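Local structure of rhamnonate dehydratase (Gibberella zeae PH-1, 3FXG) at residues Q344-N349 and P368-G373; V322-S327 and H333-Q338; F80-G85 and P358-L363. The protein probably dehydrates rhamnonate as a magnesium-dependent lyase of the enolase superfamily. All blocks are in the same frame, centred on the assembly; numbering follows the deposited sequence.

Interaction 1: residues Q344-N349 and P368-G373; sequences QEYLAN and PIPTKG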
loop_
_atom_site.group_PDB
_atom_site.type_symbol
_atom_site.label_atom_id
_atom_site.label_comp_id
_atom_site.label_asym_id
_atom_site.label_seq_id
_atom_site.Cartn_x
_atom_site.Cartn_y
_atom_site.Cartn_z
ATOM N N GLN A 344 -4.517 -12.264 34.228
ATOM C CA GLN A 344 -3.134 -12.201 34.654
ATOM C C GLN A 344 -2.385 -13.520 34.562
ATOM O O GLN A 344 -2.971 -14.597 34.654
ATOM C CB GLN A 344 -3.096 -11.702 36.101
ATOM C CG GLN A 344 -1.742 -11.801 36.751
ATOM C CD GLN A 344 -0.945 -10.534 36.625
ATOM O OE1 GLN A 344 0.282 -10.559 36.662
ATOM N NE2 GLN A 344 -1.635 -9.410 36.497
ATOM N N GLU A 345 -1.074 -13.419 34.388
ATOM C CA GLU A 345 -0.229 -14.596 34.322
ATOM C C GLU A 345 0.440 -14.824 35.670
ATOM O O GLU A 345 0.769 -13.876 36.384
ATOM C CB GLU A 345 0.870 -14.425 33.273
ATOM C CG GLU A 345 2.006 -15.435 33.436
ATOM C CD GLU A 345 3.152 -15.228 32.464
ATOM O OE1 GLU A 345 3.552 -14.065 32.251
ATOM O OE2 GLU A 345 3.668 -16.234 31.926
ATOM N N TYR A 346 0.615 -16.088 36.024
ATOM C CA TYR A 346 1.330 -16.428 37.239
ATOM C C TYR A 346 2.339 -17.475 36.818
ATOM O O TYR A 346 1.970 -18.547 36.335
ATOM C CB TYR A 346 0.432 -17.007 38.326
ATOM C CG TYR A 346 1.116 -16.911 39.669
ATOM C CD1 TYR A 346 1.146 -15.700 40.362
ATOM C CD2 TYR A 346 1.806 -17.996 40.208
ATOM C CE1 TYR A 346 1.845 -15.564 41.555
ATOM C CE2 TYR A 346 2.518 -17.873 41.406
ATOM C CZ TYR A 346 2.529 -16.650 42.072
ATOM O OH TYR A 346 3.215 -16.496 43.254
ATOM N N LEU A 347 3.614 -17.143 36.973
ATOM C CA LEU A 347 4.691 -18.044 36.602
ATOM C C LEU A 347 4.930 -19.004 37.757
ATOM O O LEU A 347 5.446 -18.604 38.800
ATOM C CB LEU A 347 5.954 -17.230 36.299
ATOM C CG LEU A 347 7.171 -17.914 35.669
ATOM C CD1 LEU A 347 8.200 -16.855 35.286
ATOM C CD2 LEU A 347 7.772 -18.918 36.639
ATOM N N ALA A 348 4.542 -20.264 37.576
ATOM C CA ALA A 348 4.720 -21.277 38.614
ATOM C C ALA A 348 6.171 -21.257 39.079
ATOM O O ALA A 348 7.076 -21.640 38.341
ATOM C CB ALA A 348 4.360 -22.655 38.078
ATOM N N ASN A 349 6.387 -20.810 40.308
ATOM C CA ASN A 349 7.735 -20.721 40.840
ATOM C C ASN A 349 8.154 -21.925 41.680
ATOM O O ASN A 349 9.213 -21.914 42.305
ATOM C CB ASN A 349 7.880 -19.430 41.637
ATOM C CG ASN A 349 6.900 -19.344 42.770
ATOM O OD1 ASN A 349 5.702 -19.579 42.592
ATOM N ND2 ASN A 349 7.397 -19.001 43.950
ATOM N N PRO A 368 0.514 -11.391 47.947
ATOM C CA PRO A 368 -0.753 -12.079 47.683
ATOM C C PRO A 368 -0.518 -13.101 46.570
ATOM O O PRO A 368 0.014 -12.760 45.515
ATOM C CB PRO A 368 -1.678 -10.942 47.257
ATOM C CG PRO A 368 -0.738 -9.995 46.570
ATOM C CD PRO A 368 0.457 -9.988 47.502
ATOM N N ILE A 369 -0.903 -14.350 46.806
ATOM C CA ILE A 369 -0.689 -15.404 45.818
ATOM C C ILE A 369 -1.984 -16.074 45.367
ATOM O O ILE A 369 -2.850 -16.383 46.180
ATOM C CB ILE A 369 0.280 -16.468 46.380
ATOM C CG1 ILE A 369 1.636 -15.821 46.663
ATOM C CG2 ILE A 369 0.441 -17.618 45.392
ATOM C CD1 ILE A 369 2.592 -16.710 47.422
ATOM N N PRO A 370 -2.126 -16.312 44.052
ATOM C CA PRO A 370 -3.329 -16.944 43.503
ATOM C C PRO A 370 -3.374 -18.460 43.674
ATOM O O PRO A 370 -3.405 -19.205 42.694
ATOM C CB PRO A 370 -3.290 -16.519 42.040
ATOM C CG PRO A 370 -1.835 -16.574 41.742
ATOM C CD PRO A 370 -1.216 -15.904 42.966
ATOM N N THR A 371 -3.385 -18.910 44.925
ATOM C CA THR A 371 -3.439 -20.339 45.227
ATOM C C THR A 371 -4.693 -21.002 44.650
ATOM O O THR A 371 -4.701 -22.205 44.379
ATOM C CB THR A 371 -3.403 -20.573 46.756
ATOM O OG1 THR A 371 -2.123 -20.175 47.267
ATOM C CG2 THR A 371 -3.625 -22.037 47.080
ATOM N N LYS A 372 -5.747 -20.214 44.465
ATOM C CA LYS A 372 -7.010 -20.713 43.920
ATOM C C LYS A 372 -7.207 -20.280 42.467
ATOM O O LYS A 372 -8.294 -20.425 41.914
ATOM C CB LYS A 372 -8.194 -20.206 44.747
ATOM C CG LYS A 372 -8.186 -20.611 46.214
ATOM C CD LYS A 372 -9.364 -19.962 46.937
ATOM C CE LYS A 372 -9.382 -20.307 48.414
ATOM N NZ LYS A 372 -8.168 -19.816 49.122
ATOM N N GLY A 373 -6.161 -19.732 41.859
ATOM C CA GLY A 373 -6.254 -19.308 40.472
ATOM C C GLY A 373 -6.826 -17.917 40.268
ATOM O O GLY A 373 -7.137 -17.531 39.138
#
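The ring of Y346, on strand 344-347, carries P370 across one of its faces, and this is where the contact is tight. P370 CG lies 3.8 Å from the ring centroid, 26° off the normal, a CH-pi arrangement displaced toward the rim. The displacement is toward the CD1 side: P370 CG is 3.4 Å from Y346 CD1, and P370 CD is likewise 3.4 Å from Y346 CE1. Y346 brings its ring there by turning CG anti to the backbone N (chi1 -161°), which carries the phenol out from the strand toward residues 368-373. Between the two segments, packing thins toward the hydroxyl end. I369 CG2 comes no nearer than 3.7 Å to Y346 OH and lies obliquely to the ring, at neither face nor edge. The neighbours there are V359, which packs at the hydroxyl, and L357, whose backbone O is hydrogen-bonded to Y346 OH. Beyond P370 the chain turns outward: T371 and K372 are exposed, and the CB of T371 is directed away from the strand. P370 is both the centre of an inverse gamma turn and the start of a type I turn to G373, closed by G373 N to P370 O at 2.9 Å. With the polar end of Y346 answered by L357, the contact between residues 344-349 and 368-373 rests mainly on dispersion with a weak CH-pi component, and so depends chiefly on close fit.

Interaction 2: residues V322-S327 and H333-Q338; sequences VVPHAS and HFQISQ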
loop_
_atom_site.group_PDB
_atom_site.type_symbol
_atom_site.label_atom_id
_atom_site.label_comp_id
_atom_site.label_asym_id
_atom_site.label_seq_id
_atom_site.Cartn_x
_atom_site.Cartn_y
_atom_site.Cartn_z
ATOM N N VAL A 322 -3.954 -6.137 27.064
ATOM C CA VAL A 322 -2.613 -6.077 27.621
ATOM C C VAL A 322 -2.604 -7.037 28.806
ATOM O O VAL A 322 -3.363 -6.858 29.756
ATOM C CB VAL A 322 -2.268 -4.655 28.135
ATOM C CG1 VAL A 322 -0.876 -4.652 28.741
ATOM C CG2 VAL A 322 -2.344 -3.645 26.994
ATOM N N VAL A 323 -1.766 -8.066 28.729
ATOM C CA VAL A 323 -1.639 -9.051 29.800
ATOM C C VAL A 323 -0.146 -9.110 30.104
ATOM O O VAL A 323 0.593 -9.869 29.485
ATOM C CB VAL A 323 -2.129 -10.445 29.349
ATOM C CG1 VAL A 323 -1.982 -11.450 30.490
ATOM C CG2 VAL A 323 -3.585 -10.365 28.899
ATOM N N PRO A 324 0.317 -8.287 31.057
ATOM C CA PRO A 324 1.733 -8.252 31.424
ATOM C C PRO A 324 2.349 -9.586 31.823
ATOM O O PRO A 324 1.655 -10.517 32.232
ATOM C CB PRO A 324 1.780 -7.208 32.543
ATOM C CG PRO A 324 0.401 -7.237 33.110
ATOM C CD PRO A 324 -0.466 -7.366 31.896
ATOM N N HIS A 325 3.665 -9.662 31.679
ATOM C CA HIS A 325 4.425 -10.861 32.005
ATOM C C HIS A 325 4.691 -10.954 33.502
ATOM O O HIS A 325 5.413 -10.126 34.057
ATOM C CB HIS A 325 5.745 -10.842 31.221
ATOM C CG HIS A 325 6.751 -11.845 31.694
ATOM N ND1 HIS A 325 7.553 -11.630 32.795
ATOM C CD2 HIS A 325 7.083 -13.068 31.218
ATOM C CE1 HIS A 325 8.337 -12.679 32.976
ATOM N NE2 HIS A 325 8.072 -13.565 32.033
ATOM N N ALA A 326 4.099 -11.962 34.145
ATOM C CA ALA A 326 4.259 -12.190 35.584
ATOM C C ALA A 326 4.154 -10.878 36.354
ATOM O O ALA A 326 3.081 -10.278 36.413
ATOM C CB ALA A 326 5.603 -12.860 35.854
ATOM N N SER A 327 5.262 -10.459 36.961
ATOM C CA SER A 327 5.359 -9.193 37.700
ATOM C C SER A 327 4.731 -9.061 39.090
ATOM O O SER A 327 4.918 -8.038 39.751
ATOM C CB SER A 327 4.855 -8.046 36.817
ATOM O OG SER A 327 5.626 -7.942 35.634
ATOM N N HIS A 333 -2.007 -4.758 40.454
ATOM C CA HIS A 333 -2.630 -3.451 40.607
ATOM C C HIS A 333 -2.965 -2.826 39.261
ATOM O O HIS A 333 -3.932 -2.076 39.137
ATOM C CB HIS A 333 -1.725 -2.514 41.411
ATOM C CG HIS A 333 -1.788 -2.736 42.892
ATOM N ND1 HIS A 333 -1.237 -3.841 43.507
ATOM C CD2 HIS A 333 -2.328 -1.986 43.882
ATOM C CE1 HIS A 333 -1.431 -3.759 44.812
ATOM N NE2 HIS A 333 -2.090 -2.643 45.065
ATOM N N PHE A 334 -2.163 -3.144 38.254
ATOM C CA PHE A 334 -2.395 -2.616 36.920
ATOM C C PHE A 334 -3.557 -3.341 36.245
ATOM O O PHE A 334 -4.494 -2.708 35.758
ATOM C CB PHE A 334 -1.131 -2.762 36.072
ATOM C CG PHE A 334 -1.313 -2.341 34.647
ATOM C CD1 PHE A 334 -1.443 -1.000 34.315
ATOM C CD2 PHE A 334 -1.387 -3.295 33.636
ATOM C CE1 PHE A 334 -1.648 -0.611 32.994
ATOM C CE2 PHE A 334 -1.593 -2.914 32.312
ATOM C CZ PHE A 334 -1.724 -1.570 31.994
ATOM N N GLN A 335 -3.496 -4.670 36.219
ATOM C CA GLN A 335 -4.537 -5.478 35.584
ATOM C C GLN A 335 -5.942 -5.257 36.117
ATOM O O GLN A 335 -6.916 -5.324 35.370
ATOM C CB GLN A 335 -4.216 -6.973 35.708
ATOM C CG GLN A 335 -3.098 -7.464 34.812
ATOM C CD GLN A 335 -3.211 -6.928 33.399
ATOM O OE1 GLN A 335 -2.915 -5.761 33.149
ATOM N NE2 GLN A 335 -3.648 -7.773 32.469
ATOM N N ILE A 336 -6.053 -5.000 37.412
ATOM C CA ILE A 336 -7.357 -4.810 38.031
ATOM C C ILE A 336 -7.971 -3.439 37.738
ATOM O O ILE A 336 -9.161 -3.232 37.965
ATOM C CB ILE A 336 -7.244 -4.983 39.570
ATOM C CG1 ILE A 336 -8.601 -5.348 40.170
ATOM C CG2 ILE A 336 -6.722 -3.701 40.201
ATOM C CD1 ILE A 336 -9.056 -6.746 39.816
ATOM N N SER A 337 -7.174 -2.523 37.195
ATOM C CA SER A 337 -7.640 -1.157 36.963
ATOM C C SER A 337 -7.911 -0.637 35.556
ATOM O O SER A 337 -8.468 0.454 35.411
ATOM C CB SER A 337 -6.657 -0.192 37.623
ATOM O OG SER A 337 -5.392 -0.278 36.989
ATOM N N GLN A 338 -7.536 -1.383 34.526
ATOM C CA GLN A 338 -7.732 -0.901 33.165
ATOM C C GLN A 338 -8.899 -1.542 32.420
ATOM O O GLN A 338 -9.409 -2.594 32.812
ATOM C CB GLN A 338 -6.437 -1.091 32.367
ATOM C CG GLN A 338 -5.206 -0.493 33.040
ATOM C CD GLN A 338 -5.294 1.017 33.203
ATOM O OE1 GLN A 338 -5.308 1.535 34.321
ATOM N NE2 GLN A 338 -5.352 1.728 32.087
#
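Q335 and V322 share the polar link of this contact. Q335 NE2 donates to V322 O at 2.9 Å, with an N-H...O angle of 163°. The donor lies in the carbonyl plane on a lone pair, with a C=O...N angle of 138°, and the acceptor sits close to the amide plane of Q335, so both flat groups are suitably turned. The bend of the glutamine at chi2 (-45°) folds its amide back to the loop. The same NE2 is also hydrogen-bonded to F343 O, so two backbone carbonyls grip this buried amide and fix which way round it lies. F334 carries one part of the apolar contact. V322 CG1 reaches the edge of its ring, 4.0 Å from F334 CE2, the two side chains crossing at about a right angle, while P324 CG approaches F334 CD2 more loosely, at 4.4 Å. The P324 ring also lies against the Q335 side chain, with P324 CG 3.9 Å from Q335 CG. F334 also packs on L308 and A312 of helix 305-316. S327 OG donates to H325 O at 2.7 Å within the loop that leads into helix 329-335. Backbone bonds from V323 to I295 and from H325 to P297 place residues 322-325 beside strand 294-295, consistent with the seventh strand position of the enolase-type barrel. There H325, whose ND1 is hydrogen-bonded to D298 OD2, recalls the His-Asp dyads of mandelate racemase relatives.

Interaction 3: residues F80-G85 and P358-L363; sequences FATGFG and PVFGDL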
loop_
_atom_site.group_PDB
_atom_site.type_symbol
_atom_site.label_atom_id
_atom_site.label_comp_id
_atom_site.label_asym_id
_atom_site.label_seq_id
_atom_site.Cartn_x
_atom_site.Cartn_y
_atom_site.Cartn_z
ATOM N N PHE A 80 9.237 1.419 48.022
ATOM C CA PHE A 80 10.270 0.568 47.457
ATOM C C PHE A 80 9.734 -0.398 46.408
ATOM O O PHE A 80 8.525 -0.586 46.274
ATOM C CB PHE A 80 10.993 -0.203 48.576
ATOM C CG PHE A 80 10.077 -0.997 49.466
ATOM C CD1 PHE A 80 9.470 -2.162 49.008
ATOM C CD2 PHE A 80 9.824 -0.580 50.770
ATOM C CE1 PHE A 80 8.623 -2.905 49.838
ATOM C CE2 PHE A 80 8.978 -1.314 51.607
ATOM C CZ PHE A 80 8.378 -2.479 51.136
ATOM N N ALA A 81 10.649 -0.995 45.656
ATOM C CA ALA A 81 10.290 -1.950 44.617
ATOM C C ALA A 81 11.513 -2.787 44.274
ATOM O O ALA A 81 12.646 -2.367 44.505
ATOM C CB ALA A 81 9.790 -1.218 43.379
ATOM N N THR A 82 11.281 -3.974 43.725
ATOM C CA THR A 82 12.372 -4.862 43.361
ATOM C C THR A 82 12.298 -5.196 41.876
ATOM O O THR A 82 11.262 -5.007 41.234
ATOM C CB THR A 82 12.318 -6.172 44.188
ATOM O OG1 THR A 82 13.479 -6.966 43.917
ATOM C CG2 THR A 82 11.070 -6.974 43.838
ATOM N N GLY A 83 13.407 -5.688 41.335
ATOM C CA GLY A 83 13.457 -6.053 39.933
ATOM C C GLY A 83 14.764 -6.754 39.637
ATOM O O GLY A 83 15.588 -6.933 40.532
ATOM N N PHE A 84 14.960 -7.168 38.391
ATOM C CA PHE A 84 16.204 -7.828 38.030
ATOM C C PHE A 84 17.124 -6.730 37.514
ATOM O O PHE A 84 16.654 -5.712 37.013
ATOM C CB PHE A 84 15.949 -8.920 36.974
ATOM C CG PHE A 84 16.034 -8.445 35.547
ATOM C CD1 PHE A 84 15.270 -7.373 35.094
ATOM C CD2 PHE A 84 16.864 -9.102 34.640
ATOM C CE1 PHE A 84 15.329 -6.965 33.761
ATOM C CE2 PHE A 84 16.929 -8.699 33.305
ATOM C CZ PHE A 84 16.159 -7.628 32.865
ATOM N N GLY A 85 18.430 -6.920 37.659
ATOM C CA GLY A 85 19.373 -5.910 37.212
ATOM C C GLY A 85 20.629 -5.959 38.056
ATOM O O GLY A 85 21.713 -5.614 37.596
ATOM N N PRO A 358 5.477 -17.616 46.380
ATOM C CA PRO A 358 5.724 -16.185 46.153
ATOM C C PRO A 358 6.618 -15.934 44.941
ATOM O O PRO A 358 7.621 -16.617 44.752
ATOM C CB PRO A 358 6.383 -15.741 47.455
ATOM C CG PRO A 358 5.733 -16.631 48.472
ATOM C CD PRO A 358 5.751 -17.979 47.783
ATOM N N VAL A 359 6.252 -14.950 44.123
ATOM C CA VAL A 359 7.034 -14.628 42.933
ATOM C C VAL A 359 8.403 -14.073 43.310
ATOM O O VAL A 359 9.401 -14.352 42.645
ATOM C CB VAL A 359 6.316 -13.588 42.036
ATOM C CG1 VAL A 359 4.921 -14.078 41.671
ATOM C CG2 VAL A 359 6.243 -12.250 42.744
ATOM N N PHE A 360 8.450 -13.289 44.383
ATOM C CA PHE A 360 9.703 -12.690 44.826
ATOM C C PHE A 360 10.345 -13.453 45.982
ATOM O O PHE A 360 11.210 -12.925 46.683
ATOM C CB PHE A 360 9.470 -11.225 45.219
ATOM C CG PHE A 360 8.872 -10.391 44.118
ATOM C CD1 PHE A 360 9.470 -10.339 42.860
ATOM C CD2 PHE A 360 7.713 -9.655 44.334
ATOM C CE1 PHE A 360 8.922 -9.566 41.835
ATOM C CE2 PHE A 360 7.154 -8.879 43.316
ATOM C CZ PHE A 360 7.760 -8.834 42.063
ATOM N N GLY A 361 9.923 -14.699 46.174
ATOM C CA GLY A 361 10.492 -15.516 47.233
ATOM C C GLY A 361 10.270 -15.003 48.644
ATOM O O GLY A 361 9.192 -14.506 48.969
ATOM N N ASP A 362 11.299 -15.111 49.484
ATOM C CA ASP A 362 11.198 -14.678 50.873
ATOM C C ASP A 362 11.570 -13.217 51.124
ATOM O O ASP A 362 11.782 -12.816 52.267
ATOM C CB ASP A 362 12.049 -15.590 51.764
ATOM C CG ASP A 362 13.539 -15.428 51.520
ATOM O OD1 ASP A 362 13.924 -14.886 50.462
ATOM O OD2 ASP A 362 14.327 -15.857 52.389
ATOM N N LEU A 363 11.641 -12.420 50.062
ATOM C CA LEU A 363 11.975 -11.006 50.211
ATOM C C LEU A 363 10.863 -10.292 50.978
ATOM O O LEU A 363 11.125 -9.414 51.797
ATOM C CB LEU A 363 12.158 -10.349 48.839
ATOM C CG LEU A 363 12.456 -8.845 48.832
ATOM C CD1 LEU A 363 13.729 -8.561 49.609
ATOM C CD2 LEU A 363 12.592 -8.359 47.398
#
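The methyl of T82 sits squarely over the ring of F360. Its CG2 is 3.9 Å from the ring centroid and 12° off the normal, over the ring centre, which makes this a centred CH-pi contact; F360 CD1 and CE1, at 3.9 Å each, are the nearest ring atoms to T82 CG2. On the opposite face V359 CG2 stands 3.3 Å above the plane, over the centre, so the phenyl is clamped between two methyl groups. A second, purely van der Waals contact involves L363, which reaches tip to tip toward the threonine: L363 CD2 is 3.9 Å from both T82 CB and T82 OG1. The polar interactions of T82 point elsewhere. With chi1 at -174°, OG1 is anti to the backbone N and CG2 falls between N and the carbonyl carbon. The methyl thereby meets the ring, while OG1 makes its hydrogen bonds outside the contact, with F67 O and G26 N, and only touches L363 CD2. Residues 358-361 form a type I turn whose closing bond is weak, and F360 N gains a further anchor in E367 OE1. The contact joins strand 78-84, at one edge of the N-terminal antiparallel sheet within the chain, to the barrel-domain loop after strand 344-347, with I19 of strand 11-19 touching both T82 and L363, P329 of helix 329-335 against F360, and helix 128-148 packed on A81.

How the interactions relate
Interactions 1 and 2 share the barrel domain, their centres about 13 Å apart; helix 329-335 is followed, after a loop, by strand 344-347, and E345 OE1 probably accepts a hydrogen bond from A326 N. Interaction 3, its centre about 15 Å from that of interaction 1 and 17 Å from that of interaction 2, spans the two domains. In chain order the segments run 80-85, 322-327, 333-338, 344-349, 358-363 and 368-373, so interactions 1 and 3 alternate while interaction 2 falls between the two halves of interaction 3. Interactions 1 and 2 hold the closing part of the barrel together, and interaction 3 joins it to the N-terminal domain, which in this superfamily caps the active site.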